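Local coordinates for protein DNA polymerase (Bacillus phage phi29, PDB 1XI1) that replicates the viral DNA by protein-primed, strand-displacing synthesis with high processivity and fidelity, and proofreads through a 3'-5' exonuclease activity, at residues I288-E293 with Y340-V345. The protein carries 2 engineered substitutions. Sequence-based numbering, arbitrary orientation.
Sequences IRCEFE and YDLYNV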
loop_
_atom_site.group_PDB
_atom_site.type_symbol
_atom_site.label_atom_id
_atom_site.label_comp_id
_atom_site.label_asym_id
_atom_site.label_seq_id
_atom_site.Cartn_x
_atom_site.Cartn_y
_atom_site.Cartn_z
ATOM N N ILE C 288 17.413 16.358 18.725
ATOM C CA ILE C 288 18.757 16.249 19.243
ATOM C C ILE C 288 19.766 16.522 18.146
ATOM O O ILE C 288 19.445 16.490 16.957
ATOM C CB ILE C 288 18.975 14.852 19.813
ATOM C CG1 ILE C 288 20.343 14.725 20.448
ATOM C CG2 ILE C 288 18.911 13.839 18.723
ATOM C CD1 ILE C 288 20.575 13.326 20.989
ATOM N N ARG C 289 20.986 16.823 18.566
ATOM C CA ARG C 289 22.077 17.100 17.652
ATOM C C ARG C 289 23.258 16.314 18.186
ATOM O O ARG C 289 23.559 16.388 19.373
ATOM C CB ARG C 289 22.389 18.583 17.659
ATOM C CG ARG C 289 22.230 19.250 16.323
ATOM C CD ARG C 289 22.556 20.702 16.477
ATOM N NE ARG C 289 21.543 21.524 15.840
ATOM C CZ ARG C 289 21.101 22.672 16.343
ATOM N NH1 ARG C 289 21.591 23.128 17.489
ATOM N NH2 ARG C 289 20.159 23.353 15.710
ATOM N N CYS C 290 23.920 15.548 17.331
ATOM C CA CYS C 290 25.037 14.759 17.818
ATOM C C CYS C 290 25.831 14.153 16.687
ATOM O O CYS C 290 25.583 14.427 15.509
ATOM C CB CYS C 290 24.523 13.629 18.705
ATOM S SG CYS C 290 23.449 12.489 17.798
ATOM N N GLU C 291 26.799 13.366 17.075
ATOM C CA GLU C 291 27.648 12.624 16.192
ATOM C C GLU C 291 27.520 11.188 16.720
ATOM O O GLU C 291 27.271 10.986 17.914
ATOM C CB GLU C 291 29.121 13.054 16.241
ATOM C CG GLU C 291 29.365 14.473 15.798
ATOM C CD GLU C 291 30.838 14.817 15.702
ATOM O OE1 GLU C 291 31.478 14.966 16.775
ATOM O OE2 GLU C 291 31.362 14.939 14.570
ATOM N N PHE C 292 27.692 10.188 15.861
ATOM C CA PHE C 292 27.519 8.823 16.319
ATOM C C PHE C 292 28.320 7.779 15.553
ATOM O O PHE C 292 28.727 7.990 14.419
ATOM C CB PHE C 292 26.029 8.490 16.265
ATOM C CG PHE C 292 25.393 8.797 14.938
ATOM C CD1 PHE C 292 25.457 7.885 13.886
ATOM C CD2 PHE C 292 24.752 10.020 14.729
ATOM C CE1 PHE C 292 24.892 8.178 12.644
ATOM C CE2 PHE C 292 24.183 10.330 13.489
ATOM C CZ PHE C 292 24.256 9.401 12.442
ATOM N N GLU C 293 28.535 6.643 16.193
ATOM C CA GLU C 293 29.273 5.542 15.593
ATOM C C GLU C 293 28.568 4.261 15.985
ATOM O O GLU C 293 28.444 3.961 17.172
ATOM C CB GLU C 293 30.700 5.499 16.130
ATOM C CG GLU C 293 31.589 6.615 15.636
ATOM C CD GLU C 293 31.744 6.586 14.140
ATOM O OE1 GLU C 293 31.628 5.480 13.561
ATOM O OE2 GLU C 293 31.998 7.662 13.551
ATOM N N TYR C 340 24.330 2.598 19.200
ATOM C CA TYR C 340 25.420 3.488 18.790
ATOM C C TYR C 340 26.165 4.107 19.968
ATOM O O TYR C 340 25.773 3.977 21.119
ATOM C CB TYR C 340 24.941 4.662 17.950
ATOM C CG TYR C 340 24.240 4.369 16.657
ATOM C CD1 TYR C 340 23.035 3.699 16.647
ATOM C CD2 TYR C 340 24.779 4.779 15.446
ATOM C CE1 TYR C 340 22.360 3.470 15.474
ATOM C CE2 TYR C 340 24.116 4.530 14.254
ATOM C CZ TYR C 340 22.894 3.885 14.286
ATOM O OH TYR C 340 22.201 3.676 13.123
ATOM N N ASP C 341 27.262 4.772 19.624
ATOM C CA ASP C 341 28.048 5.527 20.550
ATOM C C ASP C 341 27.739 6.960 20.174
ATOM O O ASP C 341 28.021 7.387 19.040
ATOM C CB ASP C 341 29.549 5.237 20.396
ATOM C CG ASP C 341 30.004 4.023 21.189
ATOM O OD1 ASP C 341 29.564 3.865 22.352
ATOM O OD2 ASP C 341 30.815 3.237 20.658
ATOM N N LEU C 342 27.165 7.721 21.090
ATOM C CA LEU C 342 26.792 9.105 20.819
ATOM C C LEU C 342 27.831 10.081 21.306
ATOM O O LEU C 342 28.337 9.950 22.432
ATOM C CB LEU C 342 25.411 9.385 21.407
ATOM C CG LEU C 342 24.303 8.454 20.895
ATOM C CD1 LEU C 342 23.073 8.519 21.792
ATOM C CD2 LEU C 342 23.947 8.793 19.455
ATOM N N TYR C 343 28.166 11.062 20.478
ATOM C CA TYR C 343 29.163 12.037 20.870
ATOM C C TYR C 343 28.645 13.476 20.891
ATOM O O TYR C 343 27.923 13.900 19.990
ATOM C CB TYR C 343 30.367 11.925 19.938
ATOM C CG TYR C 343 31.141 10.645 20.145
ATOM C CD1 TYR C 343 31.189 9.651 19.163
ATOM C CD2 TYR C 343 31.804 10.413 21.350
ATOM C CE1 TYR C 343 31.887 8.451 19.385
ATOM C CE2 TYR C 343 32.496 9.230 21.587
ATOM C CZ TYR C 343 32.538 8.250 20.606
ATOM O OH TYR C 343 33.228 7.081 20.857
ATOM N N ASN C 344 29.020 14.208 21.937
ATOM C CA ASN C 344 28.646 15.608 22.101
ATOM C C ASN C 344 27.170 15.803 21.807
ATOM O O ASN C 344 26.790 16.530 20.894
ATOM C CB ASN C 344 29.483 16.481 21.164
ATOM C CG ASN C 344 30.972 16.196 21.280
ATOM O OD1 ASN C 344 31.506 16.043 22.387
ATOM N ND2 ASN C 344 31.648 16.129 20.140
ATOM N N VAL C 345 26.349 15.129 22.601
ATOM C CA VAL C 345 24.904 15.162 22.465
ATOM C C VAL C 345 24.305 16.486 22.940
ATOM O O VAL C 345 24.518 16.904 24.081
ATOM C CB VAL C 345 24.277 14.015 23.278
ATOM C CG1 VAL C 345 22.772 14.088 23.211
ATOM C CG2 VAL C 345 24.773 12.675 22.742
#
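Phe292 and Tyr340 extend next to one another in a common direction, their ring centroids 5.4 Å apart. With planes at 85° the rings are almost perpendicular, yet the approach is oblique; the nearest atoms, Phe292 CD1 and Tyr340 CD2, are 3.5 Å apart. A chi1 of 51° puts CG of Phe292 between its own backbone N and carbonyl carbon. Phe292 CB meets Leu342 CD2 at 3.8 Å. The same methyl approaches Cys290 SG, so Leu342 bridges two residues of 288-293 on the face that also carries Phe292; Met336 and Lys337 of helix 330-339 touch Leu342 as well.

On the other face, Glu293 CG meets the rim of the Tyr343 ring. Glu291 and Asn344 run alongside each other, carboxylate and amide planes 24° apart, but OE1 of Glu291 and ND2 of Asn344 remain 3.6 Å apart.

The backbones pair antiparallel: Glu291 with Tyr343 and Glu293 with Asp341 are hydrogen-bonded pairs, each closed by two N-H to O bonds, and Phe292 with Leu342 is the non-hydrogen-bonded pair between them. Tyr343 N donates to Glu291 O at 2.7 Å, and Asp341 N to Glu293 O at 2.8 Å. Val345, past the corner at Asn344, turns CG1 to Ile288 CD1, though the modelled closeness of these methyls is doubtful.

Strand 324-329 flanks 283-294 on its other edge. The contact lies within the polymerization region, its nearest atom about 31 Å from the bound nucleic acid. Four backbone bonds thus fix the register, while the Phe292 face is packed with apolar contacts and Tyr340 OH, bonded to Thr301 N, Ile302 N and Leu316 O, ties this end of the sheet to neighbouring segments.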